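PDB 3I8B: xylulose kinase from Bifidobacterium adolescentis ATCC 15703, which probably phosphorylates D-xylulose to D-xylulose 5-phosphate using ATP, as a member of the FGGY family of carbohydrate kinases. Local coordinates for residues A[9-14]-A[459-464]; A[19-24]-A[29-34]; A[72-77]-A[315-320]; A[47-52]-A[172-177]. One frame throughout, in Å; residues are numbered along the deposited sequence.

Interaction 1: A[9-14]-A[459-464]; sequences GVDTST and EYVAIG
Gly9 and Asp11, on strand 6-12 in the sheet of the N-terminal FGGY domain, meet Val461 and Ala462 in the first turn of helix 460-474. The two axes approach to 6.2 Å at 140°, so the helix turn lies against the strand. Gly9 makes the backbone contact: its CA lies 3.4 Å from Ala462 O, a CA-H...O contact with 163° at the hydrogen. The absence of a side chain at Gly9 is what allows that approach, since a CB would run into this oxygen.

Asp11 packs across Val461 at about a right angle. Its CG stands anti to the backbone N (chi1 169°), which lays the carboxylate carbon 3.4 Å from Val461 CG1. The polar part of the contact goes through one water, which donates to Asp11 OD2 at 2.8 Å and to Glu459 OE1 at 2.8 Å, and accepts from Ala462 N at 3.1 Å. With an alanine in place of Asp11, this water would probably lose one of its three holds and Val461 CG1 the carboxylate packed against it. Asp11 is predicted to be important for activity, and Val461 also touches Asp274, the predicted proton acceptor. Lys18 forms a salt bridge with Glu459 OE1. The two carboxylates are therefore joined indirectly, by a water that also binds a first-turn amide.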
loop_
_atom_site.group_PDB
_atom_site.type_symbol
_atom_site.label_atom_id
_atom_site.label_comp_id
_atom_site.label_asym_id
_atom_site.label_seq_id
_atom_site.Cartn_x
_atom_site.Cartn_y
_atom_site.Cartn_z
ATOM N N GLY A 9 -13.044 2.736 -13.072
ATOM C CA GLY A 9 -11.999 2.484 -12.100
ATOM C C GLY A 9 -12.207 1.074 -11.599
ATOM O O GLY A 9 -13.300 0.718 -11.129
ATOM N N VAL A 10 -11.172 0.255 -11.736
ATOM C CA VAL A 10 -11.208 -1.110 -11.239
ATOM C C VAL A 10 -10.354 -1.191 -9.987
ATOM O O VAL A 10 -9.229 -0.662 -9.949
ATOM C CB VAL A 10 -10.697 -2.127 -12.285
ATOM C CG1 VAL A 10 -10.816 -3.537 -11.750
ATOM C CG2 VAL A 10 -11.473 -1.991 -13.591
ATOM N N ASP A 11 -10.907 -1.834 -8.963
ATOM C CA ASP A 11 -10.203 -2.080 -7.717
ATOM C C ASP A 11 -10.129 -3.596 -7.480
ATOM O O ASP A 11 -11.098 -4.223 -7.052
ATOM C CB ASP A 11 -10.918 -1.373 -6.568
ATOM C CG ASP A 11 -10.410 -1.802 -5.201
ATOM O OD1 ASP A 11 -9.362 -2.478 -5.120
ATOM O OD2 ASP A 11 -11.064 -1.450 -4.194
ATOM N N THR A 12 -8.995 -4.192 -7.815
ATOM C CA THR A 12 -8.822 -5.614 -7.540
ATOM C C THR A 12 -8.017 -5.760 -6.238
ATOM O O THR A 12 -6.804 -5.571 -6.208
ATOM C CB THR A 12 -8.200 -6.350 -8.741
ATOM O OG1 THR A 12 -8.157 -7.755 -8.484
ATOM C CG2 THR A 12 -6.778 -5.829 -9.059
ATOM N N SER A 13 -8.722 -6.044 -5.150
ATOM C CA SER A 13 -8.109 -6.144 -3.831
ATOM C C SER A 13 -7.980 -7.611 -3.455
ATOM O O SER A 13 -8.430 -8.483 -4.190
ATOM C CB SER A 13 -8.973 -5.428 -2.789
ATOM O OG SER A 13 -10.230 -6.097 -2.633
ATOM N N THR A 14 -7.361 -7.894 -2.310
ATOM C CA THR A 14 -7.255 -9.272 -1.870
ATOM C C THR A 14 -8.636 -9.931 -1.864
ATOM O O THR A 14 -8.818 -11.042 -2.377
ATOM C CB THR A 14 -6.584 -9.350 -0.493
ATOM O OG1 THR A 14 -5.321 -8.669 -0.556
ATOM C CG2 THR A 14 -6.362 -10.797 -0.085
ATOM N N GLU A 459 -15.445 4.195 -1.929
ATOM C CA GLU A 459 -14.510 3.310 -2.601
ATOM C C GLU A 459 -13.314 4.094 -3.124
ATOM O O GLU A 459 -13.206 4.327 -4.334
ATOM C CB GLU A 459 -15.210 2.612 -3.765
ATOM C CG GLU A 459 -16.377 1.752 -3.349
ATOM C CD GLU A 459 -15.951 0.614 -2.451
ATOM O OE1 GLU A 459 -14.729 0.448 -2.245
ATOM O OE2 GLU A 459 -16.838 -0.113 -1.955
ATOM N N TYR A 460 -12.411 4.492 -2.229
ATOM C CA TYR A 460 -11.337 5.399 -2.621
ATOM C C TYR A 460 -10.426 4.820 -3.704
ATOM O O TYR A 460 -9.929 5.559 -4.553
ATOM C CB TYR A 460 -10.495 5.850 -1.425
ATOM C CG TYR A 460 -11.282 6.293 -0.212
ATOM C CD1 TYR A 460 -12.321 7.203 -0.324
ATOM C CD2 TYR A 460 -10.958 5.817 1.058
ATOM C CE1 TYR A 460 -13.031 7.610 0.782
ATOM C CE2 TYR A 460 -11.663 6.223 2.179
ATOM C CZ TYR A 460 -12.701 7.124 2.034
ATOM O OH TYR A 460 -13.412 7.533 3.143
ATOM N N VAL A 461 -10.187 3.511 -3.671
ATOM C CA VAL A 461 -9.298 2.907 -4.673
ATOM C C VAL A 461 -9.925 2.957 -6.059
ATOM O O VAL A 461 -9.286 3.388 -7.034
ATOM C CB VAL A 461 -8.928 1.440 -4.350
ATOM C CG1 VAL A 461 -8.215 0.807 -5.556
ATOM C CG2 VAL A 461 -8.052 1.372 -3.104
ATOM N N ALA A 462 -11.174 2.507 -6.142
ATOM C CA ALA A 462 -11.928 2.525 -7.402
ATOM C C ALA A 462 -12.098 3.946 -7.925
ATOM O O ALA A 462 -12.003 4.184 -9.126
ATOM C CB ALA A 462 -13.292 1.853 -7.224
ATOM N N ILE A 463 -12.343 4.890 -7.019
ATOM C CA ILE A 463 -12.464 6.295 -7.407
ATOM C C ILE A 463 -11.133 6.832 -7.924
ATOM O O ILE A 463 -11.097 7.517 -8.932
ATOM C CB ILE A 463 -12.972 7.179 -6.240
ATOM C CG1 ILE A 463 -14.405 6.801 -5.872
ATOM C CG2 ILE A 463 -12.887 8.660 -6.589
ATOM C CD1 ILE A 463 -15.047 7.747 -4.894
ATOM N N GLY A 464 -10.039 6.516 -7.222
ATOM C CA GLY A 464 -8.710 6.905 -7.660
ATOM C C GLY A 464 -8.343 6.356 -9.029
ATOM O O GLY A 464 -7.742 7.054 -9.847
HETATM O O HOH W 1 -12.408 0.945 -3.753
#

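Interaction 2: A[19-24]-A[29-34]; sequences VRVTDA and LVRFGQ
This is an antiparallel hairpin contact, in which Val19, Arg20 and Val21 of strand 16-23 pair with Gly33, Phe32 and Arg31 of strand 29-36, an outermost strand of the N-terminal sheet. Val19 and Gly33 form a hydrogen-bonded pair: Val19 N donates to Gly33 O at 2.8 Å, nearly straight at 165°, and Gly33 N returns a bond to Val19 O. Farther along, the register slips by one residue in a beta bulge. Val21 O there accepts two bonds, from Val30 N at 2.9 Å and from Arg31 N at 3.3 Å, while the reverse bond, Val21 N to Arg31 O, is weak.

On one face lie Arg20, Phe32 and Leu29. The Arg20 chain runs extended from CG to NE, and its guanidinium covers Leu29, with NH2 3.6 Å from Leu29 CB, which sits over one face of the group. Phe32 is met at its ring edge by Arg20 CB, 4.1 Å from Phe32 CD2. The polar end of Arg20 is held by Gly27 O, bonded to NH1. With a leucine in place of Arg20, Gly27 O would probably lose this donor and Leu29 CB its flat cover.

On the other face Val21 CG1 lies over the Arg31 guanidinium, 3.9 Å from Arg31 NH2. That group also reaches Asp64 in a salt bridge and binds Ala59 O. Both arginines thus offer a flat face to an aliphatic group while their N-H groups serve acceptors beyond the paired strands.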
loop_
_atom_site.group_PDB
_atom_site.type_symbol
_atom_site.label_atom_id
_atom_site.label_comp_id
_atom_site.label_asym_id
_atom_site.label_seq_id
_atom_site.Cartn_x
_atom_site.Cartn_y
_atom_site.Cartn_z
ATOM N N VAL A 19 -15.872 -2.685 -9.777
ATOM C CA VAL A 19 -15.824 -1.923 -11.028
ATOM C C VAL A 19 -16.718 -0.692 -10.919
ATOM O O VAL A 19 -17.934 -0.805 -10.761
ATOM C CB VAL A 19 -16.265 -2.762 -12.241
ATOM C CG1 VAL A 19 -16.307 -1.889 -13.489
ATOM C CG2 VAL A 19 -15.322 -3.948 -12.459
ATOM N N ARG A 20 -16.117 0.487 -10.980
ATOM C CA ARG A 20 -16.877 1.714 -10.847
ATOM C C ARG A 20 -16.928 2.510 -12.156
ATOM O O ARG A 20 -16.017 3.278 -12.488
ATOM C CB ARG A 20 -16.305 2.566 -9.727
ATOM C CG ARG A 20 -17.220 3.696 -9.265
ATOM C CD ARG A 20 -16.415 4.585 -8.348
ATOM N NE ARG A 20 -17.169 5.575 -7.589
ATOM C CZ ARG A 20 -17.432 6.809 -8.009
ATOM N NH1 ARG A 20 -17.056 7.198 -9.222
ATOM N NH2 ARG A 20 -18.087 7.650 -7.219
ATOM N N VAL A 21 -18.002 2.326 -12.908
ATOM C CA VAL A 21 -18.189 3.127 -14.110
ATOM C C VAL A 21 -18.508 4.553 -13.668
ATOM O O VAL A 21 -19.445 4.786 -12.888
ATOM C CB VAL A 21 -19.291 2.548 -15.000
ATOM C CG1 VAL A 21 -19.458 3.398 -16.260
ATOM C CG2 VAL A 21 -18.978 1.091 -15.351
ATOM N N THR A 22 -17.725 5.519 -14.127
ATOM C CA THR A 22 -17.889 6.853 -13.572
ATOM C C THR A 22 -17.815 7.970 -14.603
ATOM O O THR A 22 -17.189 7.829 -15.658
ATOM C CB THR A 22 -16.936 7.109 -12.336
ATOM O OG1 THR A 22 -16.023 8.181 -12.575
ATOM C CG2 THR A 22 -16.188 5.884 -11.955
ATOM N N ASP A 23 -18.469 9.082 -14.281
ATOM C CA ASP A 23 -18.484 10.257 -15.146
ATOM C C ASP A 23 -17.100 10.896 -15.186
ATOM O O ASP A 23 -16.555 11.279 -14.149
ATOM C CB ASP A 23 -19.522 11.245 -14.624
ATOM C CG ASP A 23 -19.711 12.431 -15.540
ATOM O OD1 ASP A 23 -18.804 13.280 -15.613
ATOM O OD2 ASP A 23 -20.771 12.509 -16.184
ATOM N N ALA A 24 -16.521 10.995 -16.378
ATOM C CA ALA A 24 -15.148 11.473 -16.518
ATOM C C ALA A 24 -15.010 12.918 -16.040
ATOM O O ALA A 24 -13.987 13.332 -15.484
ATOM C CB ALA A 24 -14.701 11.357 -17.958
ATOM N N LEU A 29 -20.653 8.530 -9.693
ATOM C CA LEU A 29 -20.861 7.107 -9.927
ATOM C C LEU A 29 -22.023 6.956 -10.895
ATOM O O LEU A 29 -23.058 7.598 -10.726
ATOM C CB LEU A 29 -21.156 6.370 -8.608
ATOM C CG LEU A 29 -21.279 4.845 -8.682
ATOM C CD1 LEU A 29 -20.799 4.189 -7.390
ATOM C CD2 LEU A 29 -22.704 4.427 -8.991
ATOM N N VAL A 30 -21.837 6.120 -11.908
ATOM C CA VAL A 30 -22.855 5.886 -12.930
ATOM C C VAL A 30 -23.349 4.453 -12.783
ATOM O O VAL A 30 -24.541 4.220 -12.635
ATOM C CB VAL A 30 -22.300 6.172 -14.344
ATOM C CG1 VAL A 30 -23.324 5.837 -15.435
ATOM C CG2 VAL A 30 -21.890 7.636 -14.447
ATOM N N ARG A 31 -22.429 3.492 -12.775
ATOM C CA ARG A 31 -22.784 2.100 -12.463
ATOM C C ARG A 31 -21.706 1.481 -11.575
ATOM O O ARG A 31 -20.584 1.986 -11.507
ATOM C CB ARG A 31 -22.949 1.268 -13.733
ATOM C CG ARG A 31 -23.766 1.967 -14.816
ATOM C CD ARG A 31 -24.098 1.043 -15.985
ATOM N NE ARG A 31 -22.928 0.714 -16.800
ATOM C CZ ARG A 31 -22.521 1.401 -17.871
ATOM N NH1 ARG A 31 -23.171 2.494 -18.279
ATOM N NH2 ARG A 31 -21.446 0.998 -18.533
ATOM N N PHE A 32 -22.045 0.388 -10.903
ATOM C CA PHE A 32 -21.106 -0.278 -9.989
ATOM C C PHE A 32 -21.353 -1.775 -9.982
ATOM O O PHE A 32 -22.478 -2.228 -10.223
ATOM C CB PHE A 32 -21.252 0.290 -8.582
ATOM C CG PHE A 32 -20.225 -0.225 -7.595
ATOM C CD1 PHE A 32 -20.528 -1.276 -6.738
ATOM C CD2 PHE A 32 -18.987 0.382 -7.486
ATOM C CE1 PHE A 32 -19.592 -1.742 -5.821
ATOM C CE2 PHE A 32 -18.046 -0.071 -6.570
ATOM C CZ PHE A 32 -18.352 -1.133 -5.736
ATOM N N GLY A 33 -20.300 -2.543 -9.717
ATOM C CA GLY A 33 -20.403 -3.993 -9.659
ATOM C C GLY A 33 -19.239 -4.564 -8.868
ATOM O O GLY A 33 -18.177 -3.941 -8.768
ATOM N N GLN A 34 -19.431 -5.751 -8.301
ATOM C CA GLN A 34 -18.452 -6.302 -7.371
ATOM C C GLN A 34 -18.581 -7.823 -7.323
ATOM O O GLN A 34 -19.686 -8.365 -7.450
ATOM C CB GLN A 34 -18.665 -5.691 -5.972
ATOM C CG GLN A 34 -17.803 -6.299 -4.856
ATOM C CD GLN A 34 -18.033 -5.640 -3.499
ATOM O OE1 GLN A 34 -17.840 -6.263 -2.453
ATOM N NE2 GLN A 34 -18.435 -4.377 -3.512
#

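Interaction 3: A[72-77]-A[315-320]; sequences GQQHGM and SGFADC
Van der Waals contact carries this meeting, for no hydrogen bond joins the two segments and only 102 Å² is buried between them. Gln74 and His75 approach from one side and Phe317 from the other. The nearest CA atoms, those of Gln74 and Phe317, are 10.7 Å apart, so the contact is made by the ends of the side chains, not by the backbones.

Amide against ring is the first kind. The chain of Gln74 is extended beyond CG, carrying OE1 over one face of the Phe317 ring, 3.9 Å from Phe317 CD2. Gln74 NE2 is similarly close, 4.0 Å from Phe317 CD2. The amide plane is turned 63° from the ring plane, so the two are not stacked flat. The opposite face of the ring is covered within its own strand by Ser315 CB. A weak hydrogen bond from Gln74 NE2 to Asn275 OD1 helps to place the amide.

Ring against ring is the second. The His75 and Phe317 rings have centroids 5.6 Å apart with planes at 55°, an oblique pair in which Phe317 CZ lies at the edge of the imidazole.

Backbone shape sets up the histidine. Gly76 N bonds to Gln74 O at 2.8 Å, closing a gamma turn centred on His75, whose phi is positive (75°). Outside the two segments, Tyr142 meets the His75 ring.

Gln74 also touches Asp274, the predicted proton acceptor. With Gln74 and His75 predicted to bind the substrate, this cluster of side chains is consistent with the sugar site in the cleft between the two actin-like domains of an FGGY kinase.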
loop_
_atom_site.group_PDB
_atom_site.type_symbol
_atom_site.label_atom_id
_atom_site.label_comp_id
_atom_site.label_asym_id
_atom_site.label_seq_id
_atom_site.Cartn_x
_atom_site.Cartn_y
_atom_site.Cartn_z
ATOM N N GLY A 72 -4.610 -2.035 -7.677
ATOM C CA GLY A 72 -4.444 -3.395 -7.211
ATOM C C GLY A 72 -3.791 -3.538 -5.847
ATOM O O GLY A 72 -3.010 -2.675 -5.413
ATOM N N GLN A 73 -4.103 -4.638 -5.169
ATOM C CA GLN A 73 -3.353 -4.994 -3.963
ATOM C C GLN A 73 -1.860 -5.007 -4.330
ATOM O O GLN A 73 -1.487 -5.523 -5.380
ATOM C CB GLN A 73 -3.800 -6.361 -3.425
ATOM C CG GLN A 73 -3.930 -7.447 -4.487
ATOM C CD GLN A 73 -4.208 -8.817 -3.885
ATOM O OE1 GLN A 73 -3.629 -9.182 -2.861
ATOM N NE2 GLN A 73 -5.097 -9.581 -4.517
ATOM N N GLN A 74 -1.014 -4.426 -3.478
ATOM C CA GLN A 74 0.407 -4.281 -3.796
ATOM C C GLN A 74 1.180 -5.599 -3.720
ATOM O O GLN A 74 0.697 -6.568 -3.135
ATOM C CB GLN A 74 1.062 -3.222 -2.900
ATOM C CG GLN A 74 0.464 -1.810 -3.040
ATOM C CD GLN A 74 1.420 -0.701 -2.599
ATOM O OE1 GLN A 74 2.563 -0.593 -3.085
ATOM N NE2 GLN A 74 0.953 0.142 -1.689
ATOM N N HIS A 75 2.356 -5.632 -4.355
ATOM C CA HIS A 75 3.391 -6.654 -4.103
ATOM C C HIS A 75 3.136 -8.049 -4.693
ATOM O O HIS A 75 4.080 -8.743 -5.066
ATOM C CB HIS A 75 3.673 -6.772 -2.587
ATOM C CG HIS A 75 3.839 -5.450 -1.900
ATOM N ND1 HIS A 75 3.008 -5.023 -0.883
ATOM C CD2 HIS A 75 4.736 -4.453 -2.090
ATOM C CE1 HIS A 75 3.393 -3.829 -0.468
ATOM N NE2 HIS A 75 4.432 -3.455 -1.194
ATOM N N GLY A 76 1.871 -8.459 -4.774
ATOM C CA GLY A 76 1.556 -9.808 -5.207
ATOM C C GLY A 76 2.384 -10.268 -6.395
ATOM O O GLY A 76 2.395 -9.628 -7.464
HETATM N N MSE A 77 3.060 -11.402 -6.234
HETATM C CA MSE A 77 3.930 -11.928 -7.284
HETATM C C MSE A 77 3.167 -12.796 -8.289
HETATM O O MSE A 77 2.715 -13.890 -7.941
HETATM C CB MSE A 77 5.072 -12.762 -6.676
HETATM C CG MSE A 77 5.950 -13.447 -7.721
HETATM SE SE MSE A 77 6.840 -15.119 -7.109
HETATM C CE MSE A 77 5.247 -16.289 -6.982
ATOM N N SER A 315 8.250 2.616 4.581
ATOM C CA SER A 315 8.443 2.257 3.179
ATOM C C SER A 315 8.614 3.499 2.291
ATOM O O SER A 315 7.951 4.519 2.485
ATOM C CB SER A 315 7.243 1.450 2.674
ATOM O OG SER A 315 7.139 0.194 3.319
ATOM N N GLY A 316 9.484 3.396 1.298
ATOM C CA GLY A 316 9.688 4.473 0.355
ATOM C C GLY A 316 9.047 4.177 -0.988
ATOM O O GLY A 316 9.742 3.899 -1.970
ATOM N N PHE A 317 7.720 4.238 -1.031
ATOM C CA PHE A 317 6.980 3.975 -2.261
ATOM C C PHE A 317 6.789 5.260 -3.055
ATOM O O PHE A 317 7.072 6.355 -2.564
ATOM C CB PHE A 317 5.604 3.367 -1.959
ATOM C CG PHE A 317 5.658 2.045 -1.248
ATOM C CD1 PHE A 317 6.801 1.252 -1.292
ATOM C CD2 PHE A 317 4.554 1.583 -0.539
ATOM C CE1 PHE A 317 6.842 0.033 -0.630
ATOM C CE2 PHE A 317 4.587 0.351 0.114
ATOM C CZ PHE A 317 5.730 -0.420 0.069
ATOM N N ALA A 318 6.309 5.114 -4.290
ATOM C CA ALA A 318 5.925 6.255 -5.107
ATOM C C ALA A 318 4.407 6.390 -5.106
ATOM O O ALA A 318 3.691 5.414 -4.901
ATOM C CB ALA A 318 6.438 6.085 -6.532
ATOM N N ASP A 319 3.915 7.601 -5.339
ATOM C CA ASP A 319 2.473 7.817 -5.404
ATOM C C ASP A 319 2.035 7.794 -6.871
ATOM O O ASP A 319 2.812 7.399 -7.743
ATOM C CB ASP A 319 2.091 9.150 -4.748
ATOM C CG ASP A 319 2.201 10.330 -5.704
ATOM O OD1 ASP A 319 2.995 10.275 -6.667
ATOM O OD2 ASP A 319 1.487 11.327 -5.489
ATOM N N CYS A 320 0.808 8.238 -7.137
ATOM C CA CYS A 320 0.264 8.221 -8.508
ATOM C C CYS A 320 0.211 9.583 -9.193
ATOM O O CYS A 320 -0.567 9.783 -10.129
ATOM C CB CYS A 320 -1.129 7.591 -8.529
ATOM S SG CYS A 320 -1.133 5.808 -8.208
#

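Interaction 4: A[47-52]-A[172-177]; sequences YWWSAF and SWRIAG
Trp49 and Phe52, one helical turn apart on helix 46-58, face Arg174 and Ile175 on helix 167-175 in a helix-helix contact of the N-terminal actin-like domain. A cation-pi pair forms its outer part. Trp49 holds CG opposite its backbone N (chi1 176°), which swings the indole toward the other helix. Arg174 does not stretch outward: its chain bends at chi2 and chi3, folding the guanidinium back over the indole. Arg174 CZ stands 4.3 Å from the centroid of the five-membered ring of Trp49, only 11° off the ring normal, and the two planes are 31° apart, inclined rather than flat. Arg174 NE is bonded to Tyr178 O, which helps to fix this fold. Lower on the same chain, Arg174 CB lies 3.6 Å from Trp49 CZ3.

The inner part is aliphatic on aromatic. Ile175 turns CG1 away from its carbonyl carbon and extends on to CD1, which sits over the face of Phe52 in a CH-pi contact, 3.9 Å from the ring centroid; the two side chains cross at about a right angle. Ile175 joins the two aromatics, for its CG1 also reaches the edge of the indole, 3.9 Å from Trp49 CZ3.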
loop_
_atom_site.group_PDB
_atom_site.type_symbol
_atom_site.label_atom_id
_atom_site.label_comp_id
_atom_site.label_asym_id
_atom_site.label_seq_id
_atom_site.Cartn_x
_atom_site.Cartn_y
_atom_site.Cartn_z
ATOM N N TYR A 47 -8.888 -16.669 -10.619
ATOM C CA TYR A 47 -10.003 -16.139 -9.837
ATOM C C TYR A 47 -10.136 -14.623 -9.925
ATOM O O TYR A 47 -11.239 -14.108 -9.803
ATOM C CB TYR A 47 -9.901 -16.558 -8.375
ATOM C CG TYR A 47 -10.147 -18.026 -8.174
ATOM C CD1 TYR A 47 -11.438 -18.546 -8.240
ATOM C CD2 TYR A 47 -9.096 -18.895 -7.922
ATOM C CE1 TYR A 47 -11.675 -19.899 -8.055
ATOM C CE2 TYR A 47 -9.325 -20.258 -7.737
ATOM C CZ TYR A 47 -10.616 -20.747 -7.802
ATOM O OH TYR A 47 -10.850 -22.090 -7.622
ATOM N N TRP A 48 -9.022 -13.914 -10.118
ATOM C CA TRP A 48 -9.084 -12.463 -10.274
ATOM C C TRP A 48 -9.691 -12.105 -11.620
ATOM O O TRP A 48 -10.422 -11.116 -11.733
ATOM C CB TRP A 48 -7.707 -11.807 -10.193
ATOM C CG TRP A 48 -6.959 -12.031 -8.935
ATOM C CD1 TRP A 48 -7.473 -12.287 -7.691
ATOM C CD2 TRP A 48 -5.544 -11.966 -8.784
ATOM N NE1 TRP A 48 -6.448 -12.407 -6.776
ATOM C CE2 TRP A 48 -5.252 -12.219 -7.425
ATOM C CE3 TRP A 48 -4.486 -11.731 -9.672
ATOM C CZ2 TRP A 48 -3.949 -12.240 -6.931
ATOM C CZ3 TRP A 48 -3.188 -11.756 -9.178
ATOM C CH2 TRP A 48 -2.931 -12.011 -7.822
ATOM N N TRP A 49 -9.371 -12.883 -12.648
ATOM C CA TRP A 49 -9.977 -12.629 -13.942
ATOM C C TRP A 49 -11.493 -12.876 -13.886
ATOM O O TRP A 49 -12.285 -12.068 -14.379
ATOM C CB TRP A 49 -9.360 -13.475 -15.047
ATOM C CG TRP A 49 -10.079 -13.240 -16.328
ATOM C CD1 TRP A 49 -10.883 -14.119 -17.004
ATOM C CD2 TRP A 49 -10.140 -12.001 -17.056
ATOM N NE1 TRP A 49 -11.406 -13.513 -18.122
ATOM C CE2 TRP A 49 -10.966 -12.217 -18.177
ATOM C CE3 TRP A 49 -9.558 -10.740 -16.874
ATOM C CZ2 TRP A 49 -11.219 -11.216 -19.118
ATOM C CZ3 TRP A 49 -9.811 -9.742 -17.816
ATOM C CH2 TRP A 49 -10.631 -9.989 -18.917
ATOM N N SER A 50 -11.885 -13.998 -13.287
ATOM C CA SER A 50 -13.305 -14.347 -13.189
ATOM C C SER A 50 -14.089 -13.321 -12.372
ATOM O O SER A 50 -15.204 -12.945 -12.741
ATOM C CB SER A 50 -13.484 -15.746 -12.599
ATOM O OG SER A 50 -13.039 -16.742 -13.505
ATOM N N ALA A 51 -13.507 -12.883 -11.260
ATOM C CA ALA A 51 -14.122 -11.852 -10.439
ATOM C C ALA A 51 -14.267 -10.540 -11.213
ATOM O O ALA A 51 -15.311 -9.886 -11.133
ATOM C CB ALA A 51 -13.343 -11.637 -9.147
ATOM N N PHE A 52 -13.234 -10.146 -11.956
ATOM C CA PHE A 52 -13.350 -8.941 -12.776
ATOM C C PHE A 52 -14.513 -9.027 -13.767
ATOM O O PHE A 52 -15.282 -8.085 -13.918
ATOM C CB PHE A 52 -12.068 -8.632 -13.556
ATOM C CG PHE A 52 -12.272 -7.610 -14.635
ATOM C CD1 PHE A 52 -12.396 -6.261 -14.316
ATOM C CD2 PHE A 52 -12.362 -7.996 -15.967
ATOM C CE1 PHE A 52 -12.603 -5.314 -15.310
ATOM C CE2 PHE A 52 -12.570 -7.059 -16.954
ATOM C CZ PHE A 52 -12.686 -5.712 -16.627
ATOM N N SER A 172 -4.582 -5.777 -16.074
ATOM C CA SER A 172 -4.610 -4.823 -17.173
ATOM C C SER A 172 -4.249 -5.508 -18.485
ATOM O O SER A 172 -4.876 -5.283 -19.509
ATOM C CB SER A 172 -3.681 -3.625 -16.889
ATOM O OG SER A 172 -4.146 -2.883 -15.770
ATOM N N TRP A 173 -3.235 -6.352 -18.437
ATOM C CA TRP A 173 -2.781 -7.152 -19.582
ATOM C C TRP A 173 -3.898 -8.081 -20.119
ATOM O O TRP A 173 -4.122 -8.193 -21.337
ATOM C CB TRP A 173 -1.547 -7.936 -19.123
ATOM C CG TRP A 173 -0.816 -8.719 -20.145
ATOM C CD1 TRP A 173 -0.082 -8.234 -21.199
ATOM C CD2 TRP A 173 -0.689 -10.143 -20.186
ATOM N NE1 TRP A 173 0.473 -9.286 -21.904
ATOM C CE2 TRP A 173 0.108 -10.462 -21.305
ATOM C CE3 TRP A 173 -1.193 -11.181 -19.396
ATOM C CZ2 TRP A 173 0.430 -11.783 -21.640
ATOM C CZ3 TRP A 173 -0.877 -12.486 -19.727
ATOM C CH2 TRP A 173 -0.068 -12.777 -20.842
ATOM N N ARG A 174 -4.617 -8.726 -19.210
ATOM C CA ARG A 174 -5.777 -9.545 -19.586
ATOM C C ARG A 174 -6.919 -8.696 -20.184
ATOM O O ARG A 174 -7.598 -9.104 -21.134
ATOM C CB ARG A 174 -6.292 -10.302 -18.360
ATOM C CG ARG A 174 -5.325 -11.332 -17.799
ATOM C CD ARG A 174 -4.889 -12.371 -18.844
ATOM N NE ARG A 174 -6.017 -12.911 -19.607
ATOM C CZ ARG A 174 -6.887 -13.806 -19.145
ATOM N NH1 ARG A 174 -6.769 -14.302 -17.916
ATOM N NH2 ARG A 174 -7.880 -14.212 -19.922
ATOM N N ILE A 175 -7.130 -7.517 -19.618
ATOM C CA ILE A 175 -8.142 -6.599 -20.139
ATOM C C ILE A 175 -7.814 -6.171 -21.588
ATOM O O ILE A 175 -8.718 -6.061 -22.435
ATOM C CB ILE A 175 -8.350 -5.410 -19.169
ATOM C CG1 ILE A 175 -9.179 -5.879 -17.953
ATOM C CG2 ILE A 175 -9.003 -4.213 -19.866
ATOM C CD1 ILE A 175 -9.230 -4.869 -16.827
ATOM N N ALA A 176 -6.523 -5.965 -21.863
ATOM C CA ALA A 176 -6.024 -5.688 -23.203
ATOM C C ALA A 176 -6.215 -6.876 -24.121
ATOM O O ALA A 176 -5.932 -6.792 -25.306
ATOM C CB ALA A 176 -4.523 -5.282 -23.171
ATOM N N GLY A 177 -6.654 -7.999 -23.570
ATOM C CA GLY A 177 -6.986 -9.151 -24.383
ATOM C C GLY A 177 -5.885 -10.187 -24.515
ATOM O O GLY A 177 -6.026 -11.135 -25.284
#

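Interaction 2 builds the N-terminal sheet, interaction 1 packs helix 460-474 against it, and interaction 4 joins two helices that lie beside it. Strand 6-12 links them: Gly9 O accepts from Arg20 N, and Val10 turns from helix 460-474 to touch Phe52. Ala462 CB packs directly on Arg20 CB, helix to strand. Interactions 1, 2 and 3 are mainly buried, interaction 2 with an exposed rim at Leu29; only interaction 4 is partly buried. Interactions 1 and 3 contain residues predicted for activity or substrate binding; the first works through a water and tight backbone contact, the third through oblique flat groups. Interaction 4 relies on cation-pi and CH-pi contacts, interaction 2 on backbone bonds. Hydrogen bonds from Gln73 to Thr12 and Thr14 connect interactions 1 and 3.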